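Local coordinates for transferrin binding protein B (Actinobacillus suis, PDB 3PQU) that probably captures host iron-loaded transferrin at the bacterial outer membrane, as a surface lipoprotein of the iron-acquisition receptor, at residues Ser130-Val135 and Phe145-Asp150; Lys162-Gly167 and Val235-Lys240; Leu246-Tyr251 and Glu259-Tyr264. One frame throughout, in Å; residues are numbered along the deposited sequence.

Contact 1 of 3, residues Ser130-Val135 and Phe145-Asp150; sequences SYSEIV and FKNGID
Tyr131, Glu133 and Phe145 bury much of the surface where the two arms of a beta hairpin meet near its base. The ring of Tyr131 runs alongside the side chain of Asp150, both pointing the same way, with ring and carboxylate planes 20° apart; CD2 of Tyr131 lies 3.6 Å from OD1 of Asp150. That oxygen has its main partner elsewhere, a salt bridge to Lys97, whose ammonium also makes a cation-pi contact with the Tyr131 ring. Glu133 pairs with Lys146 through two backbone bonds, Glu133 N to Lys146 O at 2.8 Å and Lys146 N to Glu133 O at 2.9 Å. Their extended side chains run together on one face of the hairpin, where a water links OE2 of Glu133 to NZ of Lys146. On the other face, with CG anti to its own nitrogen (chi1 174°), Phe145 brings its ring edge to the hydroxyl of Ser132; in the conformer given, CG1 of Ile134 lies 3.6 Å from CD1 of Phe145. Beyond the paired strands, Tyr131 N donates to Gly148 O at 2.9 Å, and a water bridges Ser130 OG and Asn147 OD1. Arg50 binds the carbonyls of Tyr131 and Ile149 at this base. The two-stranded hairpin 133-136/142-146 lies at the surface of the N-lobe handle, connected to the neighbouring strands 121-128 and 150-157 of the handle's five-stranded sheet.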
loop_
_atom_site.group_PDB
_atom_site.type_symbol
_atom_site.label_atom_id
_atom_site.label_comp_id
_atom_site.label_asym_id
_atom_site.label_seq_id
_atom_site.Cartn_x
_atom_site.Cartn_y
_atom_site.Cartn_z
ATOM N N SER A 130 -26.146 -17.414 7.618
ATOM C CA SER A 130 -27.047 -17.450 8.762
ATOM C C SER A 130 -26.358 -17.940 10.012
ATOM O O SER A 130 -26.171 -19.151 10.195
ATOM C CB SER A 130 -28.282 -18.323 8.470
ATOM O OG SER A 130 -29.243 -18.199 9.513
ATOM N N TYR A 131 -26.039 -16.994 10.890
ATOM C CA TYR A 131 -25.268 -17.262 12.106
ATOM C C TYR A 131 -25.896 -16.568 13.317
ATOM O O TYR A 131 -26.186 -15.378 13.302
ATOM C CB TYR A 131 -23.799 -16.804 11.938
ATOM C CG TYR A 131 -22.999 -16.938 13.227
ATOM C CD1 TYR A 131 -22.543 -18.190 13.663
ATOM C CD2 TYR A 131 -22.730 -15.832 14.026
ATOM C CE1 TYR A 131 -21.836 -18.325 14.859
ATOM C CE2 TYR A 131 -22.012 -15.956 15.226
ATOM C CZ TYR A 131 -21.572 -17.200 15.628
ATOM O OH TYR A 131 -20.869 -17.325 16.798
ATOM N N SER A 132 -26.093 -17.324 14.374
ATOM C CA SER A 132 -26.834 -16.844 15.520
ATOM C C SER A 132 -25.880 -16.589 16.683
ATOM O O SER A 132 -25.149 -17.484 17.103
ATOM C CB SER A 132 -27.883 -17.899 15.906
ATOM O OG SER A 132 -28.508 -17.569 17.126
ATOM N N GLU A 133 -25.861 -15.363 17.188
ATOM C CA GLU A 133 -25.074 -15.064 18.384
ATOM C C GLU A 133 -26.010 -14.756 19.535
ATOM O O GLU A 133 -26.781 -13.793 19.487
ATOM C CB GLU A 133 -24.122 -13.875 18.164
ATOM C CG GLU A 133 -23.263 -13.560 19.395
ATOM C CD GLU A 133 -22.474 -12.258 19.267
ATOM O OE1 GLU A 133 -21.480 -12.076 20.005
ATOM O OE2 GLU A 133 -22.852 -11.416 18.432
ATOM N N ILE A 134 -25.956 -15.606 20.549
ATOM C CA ILE A 134 -26.709 -15.388 21.769
ATOM C C ILE A 134 -25.735 -15.376 22.926
ATOM O O ILE A 134 -25.016 -16.343 23.143
ATOM C CB ILE A 134 -27.750 -16.491 21.995
ATOM C CG1 ILE A 134 -28.827 -16.436 20.903
ATOM C CG2 ILE A 134 -28.387 -16.343 23.362
ATOM C CD1 ILE A 134 -29.813 -17.580 20.960
ATOM N N VAL A 135 -25.698 -14.264 23.651
ATOM C CA VAL A 135 -24.872 -14.164 24.846
ATOM C C VAL A 135 -25.711 -13.969 26.106
ATOM O O VAL A 135 -26.591 -13.106 26.161
ATOM C CB VAL A 135 -23.879 -12.997 24.735
ATOM C CG1 VAL A 135 -22.955 -12.964 25.941
ATOM C CG2 VAL A 135 -23.084 -13.096 23.442
ATOM N N PHE A 145 -28.603 -10.835 21.303
ATOM C CA PHE A 145 -29.191 -11.755 20.350
ATOM C C PHE A 145 -29.174 -11.160 18.963
ATOM O O PHE A 145 -29.928 -10.234 18.682
ATOM C CB PHE A 145 -30.628 -12.113 20.724
ATOM C CG PHE A 145 -31.318 -12.950 19.680
ATOM C CD1 PHE A 145 -30.646 -13.998 19.062
ATOM C CD2 PHE A 145 -32.626 -12.689 19.308
ATOM C CE1 PHE A 145 -31.264 -14.772 18.087
ATOM C CE2 PHE A 145 -33.257 -13.460 18.330
ATOM C CZ PHE A 145 -32.578 -14.501 17.723
ATOM N N LYS A 146 -28.296 -11.693 18.113
ATOM C CA LYS A 146 -28.168 -11.258 16.726
ATOM C C LYS A 146 -28.252 -12.499 15.833
ATOM O O LYS A 146 -27.854 -13.593 16.235
ATOM C CB LYS A 146 -26.848 -10.512 16.518
ATOM C CG LYS A 146 -26.672 -9.259 17.414
ATOM C CD LYS A 146 -25.280 -8.618 17.228
ATOM C CE LYS A 146 -25.203 -7.231 17.868
ATOM N NZ LYS A 146 -23.834 -6.654 17.757
ATOM N N ASN A 147 -28.787 -12.335 14.632
ATOM C CA ASN A 147 -28.987 -13.475 13.747
ATOM C C ASN A 147 -29.000 -13.086 12.284
ATOM O O ASN A 147 -29.138 -11.912 11.959
ATOM C CB ASN A 147 -30.269 -14.235 14.105
ATOM C CG ASN A 147 -30.268 -15.655 13.541
ATOM O OD1 ASN A 147 -29.218 -16.194 13.206
ATOM N ND2 ASN A 147 -31.443 -16.248 13.421
ATOM N N GLY A 148 -28.811 -14.063 11.393
ATOM C CA GLY A 148 -28.747 -13.770 9.975
ATOM C C GLY A 148 -27.318 -13.612 9.451
ATOM O O GLY A 148 -26.385 -14.218 9.978
ATOM N N ILE A 149 -27.148 -12.821 8.395
ATOM C CA ILE A 149 -25.812 -12.645 7.783
ATOM C C ILE A 149 -24.777 -12.166 8.797
ATOM O O ILE A 149 -25.044 -11.263 9.585
ATOM C CB ILE A 149 -25.860 -11.706 6.553
ATOM C CG1 ILE A 149 -26.526 -12.432 5.375
ATOM C CG2 ILE A 149 -24.445 -11.192 6.128
ATOM C CD1 ILE A 149 -26.773 -11.522 4.178
ATOM N N ASP A 150 -23.611 -12.803 8.793
ATOM C CA ASP A 150 -22.500 -12.379 9.637
ATOM C C ASP A 150 -21.252 -12.382 8.794
ATOM O O ASP A 150 -20.904 -13.415 8.225
ATOM C CB ASP A 150 -22.285 -13.349 10.810
ATOM C CG ASP A 150 -21.272 -12.820 11.812
ATOM O OD1 ASP A 150 -20.422 -13.589 12.307
ATOM O OD2 ASP A 150 -21.326 -11.613 12.092
HETATM O O HOH W 1 -28.922 -18.713 12.288
HETATM O O HOH W 2 -21.378 -8.676 17.925
#

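Contact 2 of 3, residues Lys162-Gly167 and Val235-Lys240; sequences KELPKG and VDFDNK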
loop_
_atom_site.group_PDB
_atom_site.type_symbol
_atom_site.label_atom_id
_atom_site.label_comp_id
_atom_site.label_asym_id
_atom_site.label_seq_id
_atom_site.Cartn_x
_atom_site.Cartn_y
_atom_site.Cartn_z
ATOM N N LYS A 162 4.929 0.787 -7.697
ATOM C CA LYS A 162 6.114 1.635 -7.687
ATOM C C LYS A 162 6.327 2.390 -9.002
ATOM O O LYS A 162 7.183 3.273 -9.085
ATOM C CB LYS A 162 7.350 0.805 -7.326
ATOM C CG LYS A 162 7.299 0.207 -5.915
ATOM C CD LYS A 162 8.686 -0.198 -5.441
ATOM C CE LYS A 162 8.703 -0.490 -3.940
ATOM N NZ LYS A 162 8.180 -1.827 -3.616
ATOM N N GLU A 163 5.549 2.027 -10.018
ATOM C CA GLU A 163 5.589 2.683 -11.316
ATOM C C GLU A 163 4.167 2.955 -11.775
ATOM O O GLU A 163 3.288 2.131 -11.551
ATOM C CB GLU A 163 6.291 1.785 -12.343
ATOM C CG GLU A 163 7.686 1.378 -11.937
ATOM C CD GLU A 163 8.610 1.217 -13.125
ATOM O OE1 GLU A 163 9.551 0.400 -13.041
ATOM O OE2 GLU A 163 8.396 1.912 -14.141
ATOM N N LEU A 164 3.940 4.101 -12.414
ATOM C CA LEU A 164 2.593 4.451 -12.873
ATOM C C LEU A 164 2.595 4.644 -14.386
ATOM O O LEU A 164 3.587 5.075 -14.951
ATOM C CB LEU A 164 2.060 5.714 -12.161
ATOM C CG LEU A 164 1.926 5.708 -10.624
ATOM C CD1 LEU A 164 1.440 7.066 -10.078
ATOM C CD2 LEU A 164 0.989 4.602 -10.157
ATOM N N PRO A 165 1.480 4.307 -15.048
ATOM C CA PRO A 165 1.411 4.528 -16.493
ATOM C C PRO A 165 1.456 6.015 -16.824
ATOM O O PRO A 165 1.102 6.845 -15.993
ATOM C CB PRO A 165 0.048 3.944 -16.877
ATOM C CG PRO A 165 -0.316 2.993 -15.750
ATOM C CD PRO A 165 0.270 3.646 -14.525
ATOM N N LYS A 166 1.919 6.332 -18.027
ATOM C CA LYS A 166 1.894 7.691 -18.552
ATOM C C LYS A 166 0.603 7.864 -19.350
ATOM O O LYS A 166 0.096 6.900 -19.924
ATOM C CB LYS A 166 3.089 7.906 -19.486
ATOM C CG LYS A 166 4.438 7.632 -18.854
ATOM C CD LYS A 166 4.869 8.791 -17.986
ATOM C CE LYS A 166 5.067 10.050 -18.812
ATOM N NZ LYS A 166 5.341 11.237 -17.955
ATOM N N GLY A 167 0.075 9.084 -19.398
ATOM C CA GLY A 167 -1.120 9.348 -20.182
ATOM C C GLY A 167 -2.212 10.117 -19.466
ATOM O O GLY A 167 -2.194 10.248 -18.240
ATOM N N VAL A 235 -8.520 7.262 -15.301
ATOM C CA VAL A 235 -7.410 7.828 -14.542
ATOM C C VAL A 235 -6.530 8.717 -15.418
ATOM O O VAL A 235 -6.029 8.276 -16.453
ATOM C CB VAL A 235 -6.531 6.736 -13.890
ATOM C CG1 VAL A 235 -5.368 7.386 -13.132
ATOM C CG2 VAL A 235 -7.360 5.844 -12.967
ATOM N N ASP A 236 -6.335 9.964 -15.000
ATOM C CA ASP A 236 -5.464 10.893 -15.727
ATOM C C ASP A 236 -4.138 10.953 -14.976
ATOM O O ASP A 236 -3.938 11.801 -14.099
ATOM C CB ASP A 236 -6.119 12.279 -15.795
ATOM C CG ASP A 236 -5.281 13.315 -16.570
ATOM O OD1 ASP A 236 -4.064 13.116 -16.810
ATOM O OD2 ASP A 236 -5.852 14.368 -16.910
ATOM N N PHE A 237 -3.238 10.036 -15.299
ATOM C CA PHE A 237 -1.999 9.921 -14.539
ATOM C C PHE A 237 -1.122 11.163 -14.694
ATOM O O PHE A 237 -0.498 11.616 -13.731
ATOM C CB PHE A 237 -1.229 8.652 -14.930
ATOM C CG PHE A 237 -1.808 7.377 -14.343
ATOM C CD1 PHE A 237 -1.627 7.063 -12.992
ATOM C CD2 PHE A 237 -2.514 6.486 -15.144
ATOM C CE1 PHE A 237 -2.160 5.889 -12.449
ATOM C CE2 PHE A 237 -3.046 5.308 -14.621
ATOM C CZ PHE A 237 -2.869 5.004 -13.261
ATOM N N ASP A 238 -1.082 11.723 -15.897
ATOM C CA ASP A 238 -0.269 12.920 -16.141
ATOM C C ASP A 238 -0.691 14.132 -15.287
ATOM O O ASP A 238 0.153 14.930 -14.890
ATOM C CB ASP A 238 -0.250 13.269 -17.635
ATOM C CG ASP A 238 0.501 12.236 -18.466
ATOM O OD1 ASP A 238 1.100 11.305 -17.877
ATOM O OD2 ASP A 238 0.492 12.355 -19.710
ATOM N N ASN A 239 -1.986 14.258 -14.996
ATOM C CA ASN A 239 -2.477 15.344 -14.147
ATOM C C ASN A 239 -2.763 14.903 -12.696
ATOM O O ASN A 239 -3.292 15.670 -11.888
ATOM C CB ASN A 239 -3.704 16.022 -14.778
ATOM C CG ASN A 239 -3.333 16.903 -15.971
ATOM O OD1 ASN A 239 -2.332 17.617 -15.937
ATOM N ND2 ASN A 239 -4.136 16.849 -17.028
ATOM N N LYS A 240 -2.406 13.666 -12.373
ATOM C CA LYS A 240 -2.559 13.167 -11.008
ATOM C C LYS A 240 -4.000 13.230 -10.503
ATOM O O LYS A 240 -4.242 13.597 -9.344
ATOM C CB LYS A 240 -1.684 13.984 -10.060
ATOM C CG LYS A 240 -0.189 13.905 -10.346
ATOM C CD LYS A 240 0.300 12.472 -10.270
ATOM C CE LYS A 240 1.820 12.383 -10.359
ATOM N NZ LYS A 240 2.272 10.959 -10.401
HETATM O O HOH W 3 2.887 10.976 -15.836
#
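Gly167 and Asp238 hold each other by a reciprocal pair of hydrogen bonds. The amide of Gly167 gives a nearly straight bond to OD1 of Asp238 (2.9 Å, 173° at the hydrogen), arriving from above the carboxylate plane, and Asp238 N returns one to the carbonyl O of Gly167 at 3.0 Å. A water donates to the same OD1 and accepts from NZ of Lys166, an ammonium whose direct salt bridge is to Glu334. Asp236, just ahead of the turn, is satisfied from two sides: OD1 takes the amide of Asn239 at 3.0 Å, an Asx motif, and also accepts from Asn168 ND2, while OD2 takes ND2 of Asn239. Beside this polar network lies the buried Phe237 ring, packed between Val235 CG1 over one face and Pro165 over the other. CD of Pro165 sits 3.7 Å from the ring centroid, 14° off the normal, a CH-pi contact, and Leu164 CB adds a further apolar touch at CD1 of Phe237. The type I turn from Phe237 to Lys240 is therefore held to 162-167 by this packing and by the carboxylate and amide of Asp238. Both carboxylates, each accepting a backbone amide, are probably ionised; Asp236 ties down Asn239 in the turn and Asp238 joins the turn to Gly167.

Contact 3 of 3, residues Leu246-Tyr251 and Glu259-Tyr264; sequences LYRNGY and EVTKRY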
loop_
_atom_site.group_PDB
_atom_site.type_symbol
_atom_site.label_atom_id
_atom_site.label_comp_id
_atom_site.label_asym_id
_atom_site.label_seq_id
_atom_site.Cartn_x
_atom_site.Cartn_y
_atom_site.Cartn_z
ATOM N N LEU A 246 -20.061 4.447 -10.163
ATOM C CA LEU A 246 -20.477 3.165 -9.603
ATOM C C LEU A 246 -21.930 2.908 -9.945
ATOM O O LEU A 246 -22.783 3.770 -9.702
ATOM C CB LEU A 246 -20.303 3.151 -8.075
ATOM C CG LEU A 246 -18.951 3.655 -7.538
ATOM C CD1 LEU A 246 -18.952 3.612 -6.007
ATOM C CD2 LEU A 246 -17.824 2.810 -8.082
ATOM N N TYR A 247 -22.206 1.710 -10.468
ATOM C CA TYR A 247 -23.514 1.367 -11.013
ATOM C C TYR A 247 -24.162 0.195 -10.288
ATOM O O TYR A 247 -23.471 -0.710 -9.813
ATOM C CB TYR A 247 -23.381 0.972 -12.492
ATOM C CG TYR A 247 -22.874 2.066 -13.393
ATOM C CD1 TYR A 247 -23.763 2.949 -14.005
ATOM C CD2 TYR A 247 -21.512 2.197 -13.667
ATOM C CE1 TYR A 247 -23.305 3.966 -14.851
ATOM C CE2 TYR A 247 -21.046 3.198 -14.519
ATOM C CZ TYR A 247 -21.946 4.076 -15.106
ATOM O OH TYR A 247 -21.488 5.062 -15.947
ATOM N N ARG A 248 -25.490 0.212 -10.229
ATOM C CA ARG A 248 -26.275 -0.935 -9.768
ATOM C C ARG A 248 -26.970 -1.529 -10.981
ATOM O O ARG A 248 -27.713 -0.838 -11.703
ATOM C CB ARG A 248 -27.307 -0.509 -8.705
ATOM C CG ARG A 248 -28.212 -1.643 -8.163
ATOM C CD ARG A 248 -29.423 -1.078 -7.399
ATOM N NE ARG A 248 -30.222 -2.105 -6.727
ATOM C CZ ARG A 248 -31.305 -2.679 -7.257
ATOM N NH1 ARG A 248 -31.715 -2.337 -8.467
ATOM N NH2 ARG A 248 -31.981 -3.595 -6.578
ATOM N N ASN A 249 -26.719 -2.808 -11.224
ATOM C CA ASN A 249 -27.288 -3.484 -12.393
ATOM C C ASN A 249 -28.418 -4.412 -11.971
ATOM O O ASN A 249 -28.167 -5.508 -11.474
ATOM C CB ASN A 249 -26.182 -4.261 -13.115
ATOM C CG ASN A 249 -25.058 -3.356 -13.561
ATOM O OD1 ASN A 249 -25.244 -2.533 -14.452
ATOM N ND2 ASN A 249 -23.899 -3.472 -12.924
ATOM N N GLY A 250 -29.653 -3.960 -12.160
ATOM C CA GLY A 250 -30.817 -4.646 -11.627
ATOM C C GLY A 250 -31.043 -6.072 -12.089
ATOM O O GLY A 250 -30.449 -6.554 -13.059
ATOM N N TYR A 251 -31.923 -6.755 -11.377
ATOM C CA TYR A 251 -32.330 -8.107 -11.729
ATOM C C TYR A 251 -32.972 -8.095 -13.117
ATOM O O TYR A 251 -33.665 -7.141 -13.457
ATOM C CB TYR A 251 -33.328 -8.607 -10.681
ATOM C CG TYR A 251 -33.889 -9.964 -10.977
ATOM C CD1 TYR A 251 -35.088 -10.103 -11.664
ATOM C CD2 TYR A 251 -33.219 -11.115 -10.570
ATOM C CE1 TYR A 251 -35.607 -11.357 -11.941
ATOM C CE2 TYR A 251 -33.730 -12.369 -10.841
ATOM C CZ TYR A 251 -34.922 -12.482 -11.527
ATOM O OH TYR A 251 -35.430 -13.724 -11.794
ATOM N N GLU A 259 -32.735 -2.726 -15.230
ATOM C CA GLU A 259 -32.564 -1.327 -14.860
ATOM C C GLU A 259 -31.140 -1.072 -14.368
ATOM O O GLU A 259 -30.725 -1.594 -13.332
ATOM C CB GLU A 259 -33.602 -0.905 -13.810
ATOM C CG GLU A 259 -35.041 -1.048 -14.297
ATOM C CD GLU A 259 -36.057 -0.428 -13.356
ATOM O OE1 GLU A 259 -35.848 0.726 -12.924
ATOM O OE2 GLU A 259 -37.076 -1.091 -13.060
ATOM N N VAL A 260 -30.391 -0.284 -15.124
ATOM C CA VAL A 260 -29.033 0.059 -14.732
ATOM C C VAL A 260 -29.016 1.489 -14.185
ATOM O O VAL A 260 -29.361 2.424 -14.906
ATOM C CB VAL A 260 -28.087 -0.045 -15.933
ATOM C CG1 VAL A 260 -26.672 0.423 -15.535
ATOM C CG2 VAL A 260 -28.066 -1.470 -16.467
ATOM N N THR A 261 -28.649 1.672 -12.914
ATOM C CA THR A 261 -28.629 3.025 -12.366
ATOM C C THR A 261 -27.277 3.406 -11.799
ATOM O O THR A 261 -26.629 2.609 -11.136
ATOM C CB THR A 261 -29.736 3.260 -11.309
ATOM O OG1 THR A 261 -29.658 2.253 -10.299
ATOM C CG2 THR A 261 -31.112 3.212 -11.954
ATOM N N LYS A 262 -26.844 4.629 -12.084
ATOM C CA LYS A 262 -25.619 5.134 -11.494
ATOM C C LYS A 262 -25.923 5.609 -10.075
ATOM O O LYS A 262 -26.766 6.478 -9.871
ATOM C CB LYS A 262 -25.020 6.274 -12.323
ATOM C CG LYS A 262 -23.669 6.736 -11.774
ATOM C CD LYS A 262 -23.169 8.012 -12.457
ATOM C CE LYS A 262 -23.038 7.824 -13.949
ATOM N NZ LYS A 262 -22.370 8.999 -14.614
ATOM N N ARG A 263 -25.231 5.023 -9.100
ATOM C CA ARG A 263 -25.393 5.380 -7.691
ATOM C C ARG A 263 -24.403 6.471 -7.251
ATOM O O ARG A 263 -24.712 7.280 -6.379
ATOM C CB ARG A 263 -25.160 4.155 -6.807
ATOM C CG ARG A 263 -26.223 3.093 -6.904
ATOM C CD ARG A 263 -27.467 3.536 -6.169
ATOM N NE ARG A 263 -28.123 2.416 -5.504
ATOM C CZ ARG A 263 -29.380 2.438 -5.082
ATOM N NH1 ARG A 263 -30.121 3.523 -5.263
ATOM N NH2 ARG A 263 -29.901 1.370 -4.496
ATOM N N TYR A 264 -23.207 6.476 -7.835
ATOM C CA TYR A 264 -22.160 7.416 -7.404
ATOM C C TYR A 264 -21.264 7.882 -8.542
ATOM O O TYR A 264 -21.007 7.128 -9.492
ATOM C CB TYR A 264 -21.259 6.759 -6.360
ATOM C CG TYR A 264 -21.794 6.719 -4.959
ATOM C CD1 TYR A 264 -21.766 7.858 -4.145
ATOM C CD2 TYR A 264 -22.301 5.534 -4.427
ATOM C CE1 TYR A 264 -22.266 7.812 -2.849
ATOM C CE2 TYR A 264 -22.780 5.476 -3.158
ATOM C CZ TYR A 264 -22.760 6.612 -2.360
ATOM O OH TYR A 264 -23.236 6.525 -1.080
HETATM O O HOH W 4 -30.719 -0.631 -10.759
HETATM O O HOH W 5 -33.672 -4.414 -13.203
#
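Leu246 stands opposite both Arg263 and Tyr264, a classic beta bulge in an antiparallel hairpin of the N-lobe barrel. Its carbonyl O receives the amide of Arg263 at 2.8 Å and, weakly, that of Tyr264, while Leu246 N donates to Tyr264 O. This end is the tightly packed one: CD1 of Leu246 rests 3.9 Å from CB of Tyr264, and both side chains are buried, Leu246 also touching Trp176 of strand 170-183 and Tyr264 meeting Phe311 edge-to-face. Past the bulge the pairing is regular. Arg248 and Thr261 exchange backbone bonds, Arg248 N to Thr261 O at 2.8 Å and nearly straight at 172°, and Gly250 N reaches Glu259 O.

On one face, the ring of Tyr247 lies obliquely across Lys262, whose chain bends at its third torsion (chi3 -58°) and carries CE to 3.7 Å from the phenol OH. Toward Glu259 and Val260 the contact is looser and more exposed. Here the methyls of Val260 touch the amide oxygen of Asn249, whose ND2 turns instead to the carbonyl of Ala228 and to Ser230. Arg248, on the face of Leu246 and Thr261, runs side by side with Arg263 of the bulge, guanidinium planes 65° apart. Asp207, in a salt bridge with NE of Arg248, probably offsets the charge there; Arg263 has Phe289 as a cation-pi partner. One water, lying in the plane of the Arg248 guanidinium at its edge, accepts from NH1 at 3.0 Å and donates to Glu259 O at 2.7 Å.

Overall arrangement
From the N terminus the chain first meets contact 1, which closes a short hairpin in the N-lobe handle. Contact 2 follows with the longest span: it brings 162-167, on a strand paired with 333-343 of another sheet, against the turn that ends strand 229-236 of the barrel. Contact 3 then closes the next hairpin, 241-249 with 260-271, and strand 241-249 pairs with 229-236, so contacts 2 and 3 both reach the barrel sheet through neighbouring strands although their centres are 28 Å apart. All three lie in series, none enclosing or crossing another. Contacts 1 and 2 lie on opposite sides of the chain's centre, their centres 45 Å apart.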